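Long-range contact in ferric vibriobactin ABC transporter, periplasmic ferric vibriobactin-binding protein (Vibrio cholerae, PDB 3R5T), which binds iron-loaded vibriobactin in the periplasm, probably to deliver it to an ABC transporter for uptake: residues A[183-195]-A[268-282]. Sequence-based numbering, arbitrary orientation. Where two conformers were deposited one is given.
Sequences QSAHAQLLQSVGV and FRIDLFSAREIINSL. With VBN ((4S,5R)-N-{3-[(2,3-dihydroxybenzoyl)amino]propyl}-2-(2,3-dihydroxyphenyl)-N-[3-({[(4S,5R)-2-(2,3-dihydroxyphenyl)-5-met hyl-4,5-dihydro-1,3-oxazol-4-yl]carbonyl}amino)propyl]-5-methyl-4,5-dihydro-1,3-oxazole-4-carboxamide), chain B.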
ATOM      1  N   GLN A 183       3.304   9.350  -7.310  1.00 20.22           N
ATOM      2  CA  GLN A 183       4.147   8.914  -6.194  1.00 20.38           C
ATOM      3  C   GLN A 183       3.543   7.765  -5.390  1.00 18.72           C
ATOM      4  O   GLN A 183       4.169   7.245  -4.461  1.00 18.83           O
ATOM      5  CB  GLN A 183       4.439  10.092  -5.261  1.00 24.86           C
ATOM      6  CG  GLN A 183       5.166  11.235  -5.950  1.00 30.73           C
ATOM      7  CD  GLN A 183       4.960  12.564  -5.260  1.00 38.14           C
ATOM      8  OE1 GLN A 183       5.013  13.623  -5.896  1.00 42.94           O
ATOM      9  NE2 GLN A 183       4.719  12.523  -3.955  1.00 39.54           N
ATOM     10  N   SER A 184       2.313   7.372  -5.721  1.00 16.42           N
ATOM     11  CA  SER A 184       1.652   6.298  -4.968  1.00 16.57           C
ATOM     12  C   SER A 184       2.368   4.966  -5.124  1.00 15.92           C
ATOM     13  O   SER A 184       2.991   4.677  -6.170  1.00 14.58           O
ATOM     14  CB  SER A 184       0.185   6.156  -5.398  1.00 15.40           C
ATOM     15  OG  SER A 184       0.058   5.607  -6.705  1.00 15.55           O
ATOM     16  N   ALA A 185       2.275   4.144  -4.085  1.00 17.79           N
ATOM     17  CA  ALA A 185       2.830   2.800  -4.166  1.00 14.54           C
ATOM     18  C   ALA A 185       2.222   2.032  -5.341  1.00 15.49           C
ATOM     19  O   ALA A 185       2.918   1.253  -6.005  1.00 15.13           O
ATOM     20  CB  ALA A 185       2.668   2.059  -2.868  1.00 11.87           C
ATOM     21  N   HIS A 186       0.948   2.283  -5.621  1.00 13.78           N
ATOM     22  CA  HIS A 186       0.267   1.609  -6.719  1.00 15.01           C
ATOM     23  C   HIS A 186       0.842   1.995  -8.079  1.00 15.43           C
ATOM     24  O   HIS A 186       1.120   1.133  -8.900  1.00 15.20           O
ATOM     25  CB  HIS A 186      -1.222   1.965  -6.710  1.00 14.86           C
ATOM     26  CG  HIS A 186      -1.983   1.409  -5.556  1.00 14.35           C
ATOM     27  ND1 HIS A 186      -1.957   1.984  -4.305  1.00 15.92           N
ATOM     28  CD2 HIS A 186      -2.862   0.383  -5.486  1.00 15.99           C
ATOM     29  CE1 HIS A 186      -2.770   1.312  -3.499  1.00 13.96           C
ATOM     30  NE2 HIS A 186      -3.320   0.327  -4.189  1.00 15.51           N
ATOM     31  N   ALA A 187       0.921   3.289  -8.345  1.00 15.33           N
ATOM     32  CA  ALA A 187       1.441   3.761  -9.624  1.00 14.91           C
ATOM     33  C   ALA A 187       2.868   3.276  -9.835  1.00 15.09           C
ATOM     34  O   ALA A 187       3.198   2.787 -10.911  1.00 17.26           O
ATOM     35  CB  ALA A 187       1.401   5.272  -9.683  1.00 15.57           C
ATOM     36  N   GLN A 188       3.693   3.372  -8.792  1.00 15.47           N
ATOM     37  CA  GLN A 188       5.109   3.027  -8.952  1.00 16.41           C
ATOM     38  C   GLN A 188       5.293   1.524  -9.171  1.00 16.37           C
ATOM     39  O   GLN A 188       6.159   1.109  -9.937  1.00 19.40           O
ATOM     40  CB  GLN A 188       5.935   3.558  -7.776  1.00 18.51           C
ATOM     41  CG  GLN A 188       5.870   5.097  -7.664  1.00 19.84           C
ATOM     42  CD  GLN A 188       6.971   5.701  -6.805  1.00 23.15           C
ATOM     43  OE1 GLN A 188       8.149   5.672  -7.182  1.00 24.82           O
ATOM     44  NE2 GLN A 188       6.592   6.281  -5.652  1.00 22.78           N
ATOM     45  N   LEU A 189       4.460   0.711  -8.527  1.00 15.35           N
ATOM     46  CA  LEU A 189       4.500  -0.728  -8.761  1.00 13.97           C
ATOM     47  C   LEU A 189       4.218  -1.050 -10.227  1.00 17.08           C
ATOM     48  O   LEU A 189       4.966  -1.790 -10.882  1.00 17.54           O
ATOM     49  CB  LEU A 189       3.499  -1.456  -7.856  1.00 16.02           C
ATOM     50  CG  LEU A 189       3.353  -2.960  -8.138  1.00 14.95           C
ATOM     51  CD1 LEU A 189       4.616  -3.739  -7.815  1.00 16.85           C
ATOM     52  CD2 LEU A 189       2.215  -3.529  -7.336  1.00 14.98           C
ATOM     53  N   LEU A 190       3.157  -0.474 -10.774  1.00 16.79           N
ATOM     54  CA  LEU A 190       2.846  -0.744 -12.176  1.00 16.33           C
ATOM     55  C   LEU A 190       3.917  -0.205 -13.132  1.00 15.61           C
ATOM     56  O   LEU A 190       4.266  -0.860 -14.121  1.00 16.15           O
ATOM     57  CB  LEU A 190       1.449  -0.221 -12.538  1.00 18.99           C
ATOM     58  CG  LEU A 190       0.318  -1.258 -12.471  1.00 24.24           C
ATOM     59  CD1 LEU A 190       0.359  -2.121 -11.227  1.00 26.62           C
ATOM     60  CD2 LEU A 190      -1.042  -0.598 -12.643  1.00 21.22           C
ATOM     61  N   GLN A 191       4.426   0.989 -12.839  1.00 15.36           N
ATOM     62  CA  GLN A 191       5.502   1.580 -13.634  0.56 18.06           C
ATOM     63  C   GLN A 191       6.694   0.632 -13.723  1.00 18.10           C
ATOM     64  O   GLN A 191       7.356   0.543 -14.771  1.00 17.04           O
ATOM     65  CB  GLN A 191       5.978   2.891 -13.006  0.56 23.28           C
ATOM     66  CG  GLN A 191       4.995   4.041 -13.030  0.56 26.33           C
ATOM     67  CD  GLN A 191       5.448   5.179 -12.129  0.56 28.72           C
ATOM     68  OE1 GLN A 191       6.651   5.431 -11.989  0.56 29.62           O
ATOM     69  NE2 GLN A 191       4.490   5.861 -11.500  0.56 28.09           N
ATOM     70  N   SER A 192       6.980  -0.057 -12.613  1.00 18.65           N
ATOM     71  CA  SER A 192       8.161  -0.925 -12.535  1.00 19.57           C
ATOM     72  C   SER A 192       8.114  -2.122 -13.478  1.00 18.82           C
ATOM     73  O   SER A 192       9.164  -2.669 -13.824  1.00 19.09           O
ATOM     74  CB  SER A 192       8.436  -1.386 -11.100  1.00 19.07           C
ATOM     75  OG  SER A 192       7.536  -2.398 -10.690  1.00 18.57           O
ATOM     76  N   VAL A 193       6.914  -2.529 -13.892  1.00 16.27           N
ATOM     77  CA  VAL A 193       6.802  -3.580 -14.893  1.00 19.51           C
ATOM     78  C   VAL A 193       6.420  -3.051 -16.276  1.00 20.52           C
ATOM     79  O   VAL A 193       5.938  -3.806 -17.119  1.00 22.26           O
ATOM     80  CB  VAL A 193       5.848  -4.693 -14.452  1.00 19.71           C
ATOM     81  CG1 VAL A 193       6.413  -5.398 -13.214  1.00 19.06           C
ATOM     82  CG2 VAL A 193       4.448  -4.137 -14.177  1.00 17.97           C
ATOM     83  N   GLY A 194       6.621  -1.752 -16.482  1.00 22.14           N
ATOM     84  CA  GLY A 194       6.522  -1.159 -17.807  1.00 22.23           C
ATOM     85  C   GLY A 194       5.233  -0.434 -18.151  1.00 19.42           C
ATOM     86  O   GLY A 194       5.062   0.011 -19.287  1.00 21.96           O
ATOM     87  N   VAL A 195       4.313  -0.330 -17.191  1.00 17.46           N
ATOM     88  CA  VAL A 195       3.096   0.427 -17.428  1.00 17.09           C
ATOM     89  C   VAL A 195       3.409   1.916 -17.428  1.00 18.24           C
ATOM     90  O   VAL A 195       4.200   2.383 -16.616  1.00 20.93           O
ATOM     91  CB  VAL A 195       2.030   0.153 -16.328  1.00 17.03           C
ATOM     92  CG1 VAL A 195       0.770   0.952 -16.615  1.00 17.10           C
ATOM     93  CG2 VAL A 195       1.726  -1.339 -16.268  1.00 19.94           C
ATOM     94  N   PHE A 268      -5.966  -3.153  -2.300  1.00 14.42           N
ATOM     95  CA  PHE A 268      -6.276  -1.858  -1.696  1.00 13.82           C
ATOM     96  C   PHE A 268      -5.001  -1.104  -1.258  1.00 14.80           C
ATOM     97  O   PHE A 268      -4.791   0.042  -1.660  1.00 15.45           O
ATOM     98  CB  PHE A 268      -7.291  -1.972  -0.543  1.00 13.98           C
ATOM     99  CG  PHE A 268      -7.602  -0.657   0.081  1.00 13.74           C
ATOM    100  CD1 PHE A 268      -8.315   0.304  -0.634  1.00 13.92           C
ATOM    101  CD2 PHE A 268      -7.153  -0.359   1.347  1.00 14.92           C
ATOM    102  CE1 PHE A 268      -8.584   1.544  -0.095  1.00 14.49           C
ATOM    103  CE2 PHE A 268      -7.415   0.888   1.901  1.00 16.37           C
ATOM    104  CZ  PHE A 268      -8.132   1.841   1.170  1.00 17.22           C
ATOM    105  N   ARG A 269      -4.162  -1.749  -0.457  1.00 15.77           N
ATOM    106  CA  ARG A 269      -2.864  -1.179  -0.081  1.00 14.16           C
ATOM    107  C   ARG A 269      -1.769  -2.055  -0.655  1.00 13.58           C
ATOM    108  O   ARG A 269      -1.972  -3.275  -0.839  1.00 13.19           O
ATOM    109  CB  ARG A 269      -2.726  -1.112   1.441  1.00 15.11           C
ATOM    110  CG  ARG A 269      -3.533  -0.015   2.129  1.00 16.45           C
ATOM    111  CD  ARG A 269      -3.048   1.366   1.789  1.00 15.83           C
ATOM    112  NE  ARG A 269      -3.417   2.375   2.788  1.00 16.50           N
ATOM    113  CZ  ARG A 269      -4.406   3.253   2.656  1.00 17.11           C
ATOM    114  NH1 ARG A 269      -5.156   3.278   1.558  1.00 15.57           N
ATOM    115  NH2 ARG A 269      -4.637   4.137   3.620  1.00 17.47           N
ATOM    116  N   ILE A 270      -0.618  -1.444  -0.942  1.00 15.12           N
ATOM    117  CA  ILE A 270       0.509  -2.151  -1.546  1.00 14.41           C
ATOM    118  C   ILE A 270       1.579  -2.511  -0.527  1.00 14.30           C
ATOM    119  O   ILE A 270       2.153  -1.646   0.138  1.00 15.07           O
ATOM    120  CB  ILE A 270       1.181  -1.306  -2.636  1.00 15.18           C
ATOM    121  CG1 ILE A 270       0.168  -0.938  -3.728  1.00 16.29           C
ATOM    122  CG2 ILE A 270       2.391  -2.065  -3.189  1.00 16.60           C
ATOM    123  CD1 ILE A 270      -0.453  -2.139  -4.383  1.00 16.80           C
ATOM    124  N   ASP A 271       1.820  -3.801  -0.378  1.00 12.68           N
ATOM    125  CA  ASP A 271       2.958  -4.281   0.385  1.00 13.73           C
ATOM    126  C   ASP A 271       3.559  -5.410  -0.458  1.00 15.28           C
ATOM    127  O   ASP A 271       3.055  -5.712  -1.536  1.00 14.47           O
ATOM    128  CB  ASP A 271       2.513  -4.723   1.791  1.00 14.41           C
ATOM    129  CG  ASP A 271       1.353  -5.663   1.747  1.00 13.77           C
ATOM    130  OD1 ASP A 271       0.305  -5.357   2.356  1.00 15.60           O
ATOM    131  OD2 ASP A 271       1.498  -6.727   1.106  1.00 13.01           O
ATOM    132  N   LEU A 272       4.628  -6.032   0.009  1.00 13.95           N
ATOM    133  CA  LEU A 272       5.260  -7.107  -0.748  1.00 14.49           C
ATOM    134  C   LEU A 272       4.246  -8.175  -1.155  1.00 14.74           C
ATOM    135  O   LEU A 272       4.272  -8.673  -2.283  1.00 15.15           O
ATOM    136  CB  LEU A 272       6.348  -7.754   0.089  1.00 14.31           C
ATOM    137  CG  LEU A 272       6.955  -9.016  -0.523  1.00 16.20           C
ATOM    138  CD1 LEU A 272       7.652  -8.757  -1.868  1.00 16.50           C
ATOM    139  CD2 LEU A 272       7.923  -9.651   0.486  1.00 17.33           C
ATOM    140  N   PHE A 273       3.334  -8.505  -0.240  1.00 13.55           N
ATOM    141  CA  PHE A 273       2.410  -9.595  -0.475  1.00 14.86           C
ATOM    142  C   PHE A 273       1.346  -9.247  -1.497  1.00 14.40           C
ATOM    143  O   PHE A 273       1.101 -10.024  -2.432  1.00 15.57           O
ATOM    144  CB  PHE A 273       1.845 -10.058   0.867  1.00 15.22           C
ATOM    145  CG  PHE A 273       2.930 -10.311   1.869  1.00 17.31           C
ATOM    146  CD1 PHE A 273       3.226  -9.386   2.855  1.00 17.19           C
ATOM    147  CD2 PHE A 273       3.722 -11.441   1.752  1.00 18.24           C
ATOM    148  CE1 PHE A 273       4.269  -9.624   3.750  1.00 17.83           C
ATOM    149  CE2 PHE A 273       4.758 -11.679   2.641  1.00 19.00           C
ATOM    150  CZ  PHE A 273       5.031 -10.771   3.637  1.00 19.19           C
ATOM    151  N   SER A 274       0.722  -8.084  -1.370  1.00 17.62           N
ATOM    152  CA  SER A 274      -0.259  -7.711  -2.387  1.00 17.38           C
ATOM    153  C   SER A 274       0.419  -7.369  -3.713  1.00 17.19           C
ATOM    154  O   SER A 274      -0.166  -7.598  -4.772  1.00 15.48           O
ATOM    155  CB  SER A 274      -1.158  -6.560  -1.934  1.00 13.62           C
ATOM    156  OG  SER A 274      -0.412  -5.445  -1.492  1.00 12.40           O
ATOM    157  N   ALA A 275       1.640  -6.842  -3.650  1.00 14.13           N
ATOM    158  CA  ALA A 275       2.398  -6.539  -4.866  1.00 14.33           C
ATOM    159  C   ALA A 275       2.647  -7.817  -5.665  1.00 15.07           C
ATOM    160  O   ALA A 275       2.483  -7.840  -6.889  1.00 15.85           O
ATOM    161  CB  ALA A 275       3.734  -5.840  -4.524  1.00 11.90           C
ATOM    162  N   ARG A 276       3.032  -8.886  -4.974  1.00 15.58           N
ATOM    163  CA  ARG A 276       3.196 -10.172  -5.651  1.00 17.66           C
ATOM    164  C   ARG A 276       1.896 -10.624  -6.315  1.00 16.77           C
ATOM    165  O   ARG A 276       1.907 -11.090  -7.457  1.00 17.57           O
ATOM    166  CB  ARG A 276       3.647 -11.243  -4.669  1.00 22.25           C
ATOM    167  CG  ARG A 276       5.121 -11.216  -4.351  1.00 25.46           C
ATOM    168  CD  ARG A 276       5.449 -12.246  -3.287  1.00 28.18           C
ATOM    169  NE  ARG A 276       6.877 -12.234  -3.003  1.00 28.58           N
ATOM    170  CZ  ARG A 276       7.424 -12.682  -1.879  1.00 28.41           C
ATOM    171  NH1 ARG A 276       6.663 -13.184  -0.914  1.00 28.49           N
ATOM    172  NH2 ARG A 276       8.739 -12.625  -1.720  1.00 28.84           N
ATOM    173  N   GLU A 277       0.784 -10.511  -5.602  1.00 15.04           N
ATOM    174  CA  GLU A 277      -0.489 -10.936  -6.165  1.00 17.80           C
ATOM    175  C   GLU A 277      -0.791 -10.128  -7.429  1.00 17.34           C
ATOM    176  O   GLU A 277      -1.216 -10.680  -8.444  1.00 17.28           O
ATOM    177  CB  GLU A 277      -1.628 -10.762  -5.151  1.00 19.62           C
ATOM    178  CG  GLU A 277      -1.540 -11.690  -3.947  1.00 23.04           C
ATOM    179  CD  GLU A 277      -2.809 -11.674  -3.099  1.00 25.28           C
ATOM    180  OE1 GLU A 277      -3.911 -11.501  -3.663  1.00 27.46           O
ATOM    181  OE2 GLU A 277      -2.701 -11.864  -1.874  1.00 25.64           O
ATOM    182  N   ILE A 278      -0.599  -8.818  -7.350  1.00 17.41           N
ATOM    183  CA  ILE A 278      -0.847  -7.925  -8.481  1.00 18.35           C
ATOM    184  C   ILE A 278       0.019  -8.253  -9.701  1.00 20.13           C
ATOM    185  O   ILE A 278      -0.488  -8.348 -10.817  1.00 21.21           O
ATOM    186  CB  ILE A 278      -0.665  -6.452  -8.083  1.00 17.40           C
ATOM    187  CG1 ILE A 278      -1.710  -6.066  -7.040  1.00 14.46           C
ATOM    188  CG2 ILE A 278      -0.750  -5.547  -9.303  1.00 20.22           C
ATOM    189  CD1 ILE A 278      -1.445  -4.751  -6.288  1.00 12.80           C
ATOM    190  N   ILE A 279       1.318  -8.428  -9.494  1.00 18.29           N
ATOM    191  CA  ILE A 279       2.209  -8.788 -10.580  1.00 19.04           C
ATOM    192  C   ILE A 279       1.833 -10.149 -11.152  1.00 19.62           C
ATOM    193  O   ILE A 279       1.834 -10.325 -12.375  1.00 21.38           O
ATOM    194  CB  ILE A 279       3.680  -8.766 -10.109  1.00 17.86           C
ATOM    195  CG1 ILE A 279       4.051  -7.352  -9.643  1.00 20.50           C
ATOM    196  CG2 ILE A 279       4.628  -9.220 -11.216  1.00 19.40           C
ATOM    197  CD1 ILE A 279       3.588  -6.239 -10.574  1.00 21.37           C
ATOM    198  N   ASN A 280       1.487 -11.102 -10.286  1.00 22.05           N
ATOM    199  CA  ASN A 280       1.021 -12.408 -10.763  1.00 22.76           C
ATOM    200  C   ASN A 280      -0.174 -12.238 -11.694  1.00 24.42           C
ATOM    201  O   ASN A 280      -0.263 -12.912 -12.721  1.00 24.85           O
ATOM    202  CB  ASN A 280       0.645 -13.334  -9.603  1.00 22.11           C
ATOM    203  CG  ASN A 280       1.857 -13.941  -8.904  1.00 22.09           C
ATOM    204  OD1 ASN A 280       2.995 -13.855  -9.381  1.00 21.91           O
ATOM    205  ND2 ASN A 280       1.609 -14.569  -7.750  1.00 23.80           N
ATOM    206  N   SER A 281      -1.091 -11.337 -11.348  1.00 21.27           N
ATOM    207  CA  SER A 281      -2.287 -11.141 -12.170  1.00 24.68           C
ATOM    208  C   SER A 281      -1.913 -10.561 -13.529  1.00 25.73           C
ATOM    209  O   SER A 281      -2.532 -10.883 -14.545  1.00 27.66           O
ATOM    210  CB  SER A 281      -3.333 -10.258 -11.463  1.00 23.96           C
ATOM    211  OG  SER A 281      -3.020  -8.873 -11.542  1.00 25.92           O
ATOM    212  N   LEU A 282      -0.885  -9.726 -13.553  1.00 21.03           N
ATOM    213  CA  LEU A 282      -0.439  -9.132 -14.806  1.00 22.48           C
ATOM    214  C   LEU A 282       0.212 -10.183 -15.707  1.00 23.34           C
ATOM    215  O   LEU A 282      -0.004 -10.182 -16.922  1.00 24.86           O
ATOM    216  CB  LEU A 282       0.517  -7.968 -14.540  1.00 22.21           C
ATOM    217  CG  LEU A 282      -0.096  -6.786 -13.777  1.00 20.97           C
ATOM    218  CD1 LEU A 282       0.947  -5.711 -13.663  1.00 19.55           C
ATOM    219  CD2 LEU A 282      -1.347  -6.258 -14.475  1.00 22.17           C
TER
HETATM  220  C   VBN B   1     -12.545   5.851   3.114  1.00 20.18           C
HETATM  221  N   VBN B   1     -10.376   6.035   4.411  1.00 17.13           N
HETATM  222  O   VBN B   1     -12.401   6.909   2.597  1.00 19.18           O
HETATM  223  CA  VBN B   1     -11.686   5.419   4.295  1.00 19.99           C
HETATM  224  CB  VBN B   1     -12.310   5.759   5.700  1.00 21.71           C
HETATM  225  CAB VBN B   1     -10.281  -2.451   3.506  1.00 20.62           C
HETATM  226  OAC VBN B   1     -11.652   5.294  -2.313  1.00 20.17           O
HETATM  227  OAD VBN B   1     -12.767   1.030   5.146  1.00 19.30           O
HETATM  228  OAF VBN B   1      -7.204   5.241   1.742  1.00 15.06           O
HETATM  229  OAG VBN B   1      -6.359   9.348   3.848  1.00 16.45           O
HETATM  230  OAH VBN B   1      -7.231   5.052   4.777  1.00 14.35           O
HETATM  231  OAI VBN B   1      -9.851   5.349   1.483  1.00 16.62           O
HETATM  232  OAJ VBN B   1      -8.242   7.406   3.561  1.00 13.91           O
HETATM  233  OAK VBN B   1      -9.177   3.404   3.845  1.00 14.83           O
HETATM  234  CAL VBN B   1      -7.477   5.253  -1.988  1.00 16.82           C
HETATM  235  CAM VBN B   1      -8.654  10.040   6.701  1.00 20.99           C
HETATM  236  CAN VBN B   1      -6.378   1.865   6.489  1.00 14.64           C
HETATM  237  CAO VBN B   1      -6.884   5.235  -0.681  1.00 15.82           C
HETATM  238  CAP VBN B   1      -7.547  10.151   5.813  1.00 18.90           C
HETATM  239  CAQ VBN B   1      -6.274   3.231   6.065  1.00 13.51           C
HETATM  240  CAR VBN B   1      -8.911   5.315  -2.141  1.00 18.33           C
HETATM  241  CAS VBN B   1      -9.625   9.045   6.513  1.00 19.79           C
HETATM  242  CAT VBN B   1      -7.445   1.047   6.038  1.00 15.99           C
HETATM  243  CAU VBN B   1     -14.448   5.283   0.352  1.00 20.51           C
HETATM  244  CAV VBN B   1     -14.928   2.799   2.759  1.00 19.77           C
HETATM  245  CAW VBN B   1     -13.437   6.212  -0.341  1.00 18.84           C
HETATM  246  CAX VBN B   1     -14.963   1.355   3.313  1.00 20.46           C
HETATM  247  CAY VBN B   1     -14.682   5.553   1.840  1.00 18.93           C
HETATM  248  CAZ VBN B   1     -13.907   3.727   3.439  1.00 18.41           C
HETATM  249  NBB VBN B   1     -12.022   5.917  -0.130  1.00 15.34           N
HETATM  250  NBC VBN B   1     -13.710   0.659   3.030  1.00 20.29           N
HETATM  251  NBD VBN B   1     -10.240   1.035   3.525  1.00 18.28           N
HETATM  252  OBF VBN B   1      -9.564  -0.599   5.064  1.00 16.84           O
HETATM  253  CBG VBN B   1     -11.203   5.475  -1.235  1.00 19.44           C
HETATM  254  CBH VBN B   1     -12.651   0.584   4.041  1.00 19.50           C
HETATM  255  CBJ VBN B   1     -10.606   7.242   5.161  1.00 18.37           C
HETATM  256  CBK VBN B   1      -7.727   5.278   0.468  1.00 15.62           C
HETATM  257  CBL VBN B   1      -7.421   9.263   4.729  1.00 16.86           C
HETATM  258  CBM VBN B   1      -7.242   3.734   5.200  1.00 13.84           C
HETATM  259  CBN VBN B   1      -9.082   5.344   0.329  1.00 16.50           C
HETATM  260  CBO VBN B   1      -8.353   8.323   4.561  1.00 15.74           C
HETATM  261  CBP VBN B   1      -8.270   2.940   4.769  1.00 14.65           C
HETATM  262  CBQ VBN B   1      -9.696   5.360  -1.036  1.00 18.60           C
HETATM  263  CBR VBN B   1      -9.482   8.191   5.495  1.00 17.09           C
HETATM  264  CBS VBN B   1      -8.363   1.537   5.186  1.00 15.58           C
HETATM  265  CBU VBN B   1     -10.688  -1.228   4.309  1.00 18.19           C
HETATM  266  CBW VBN B   1      -9.579   0.763   4.763  1.00 17.56           C
HETATM  267  CBX VBN B   1     -11.319   0.038   3.541  1.00 18.78           C
HETATM  268  NBY VBN B   1     -13.681   5.007   2.761  1.00 20.43           N
HETATM  269  OG1 VBN B   1     -11.678   7.064   6.061  1.00 21.39           O
HETATM  270  CG2 VBN B   1     -12.358   4.664   6.754  1.00 23.10           C
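One face of the His186 imidazole is covered by Ile270, whose CG1 stands 3.5 Å from the ring centroid, a CH-pi contact over the ring centre. At the ring edge, near its plane, lies the Phe268 carbonyl, with His186 NE2 2.9 Å from Phe268 O; NE2 is hydrogen-bonded to Ser267 O. Phe268 and Arg269, next in the chain, belong to the vibriobactin pocket: VBN CBX lies over one face of the Phe268 ring, offset toward the rim, with OAI in plane at its edge. Arg269 NH1 donates a nearly straight bond (2.8 Å, 166°) to OAF of VBN, which meets the guanidinium at its edge.

Farther along, contact is purely apolar. With CG anti to the backbone N (chi1 173°), Leu189 sends CD2 to Ala275 CB (3.9 Å) and CD1 to Ile279 CD1 (3.9 Å). Val193 CG1 meets Ile279 CD1 tip to tip, while its CG2 reaches Leu282 CD1 (3.9 Å). Ser274 N donates to Asp271 OD2 and Asp271 N to Ser274 OG, the capping box beginning helix 272-282.

The helix axes approach to 11.1 Å, crossing at -45°. Phe231 of the mixed sheet's strand 229-233 touches Leu190 and Leu282; Phe147 and Trp150 of helix 137-155 touch Ala275 and Ile279 respectively.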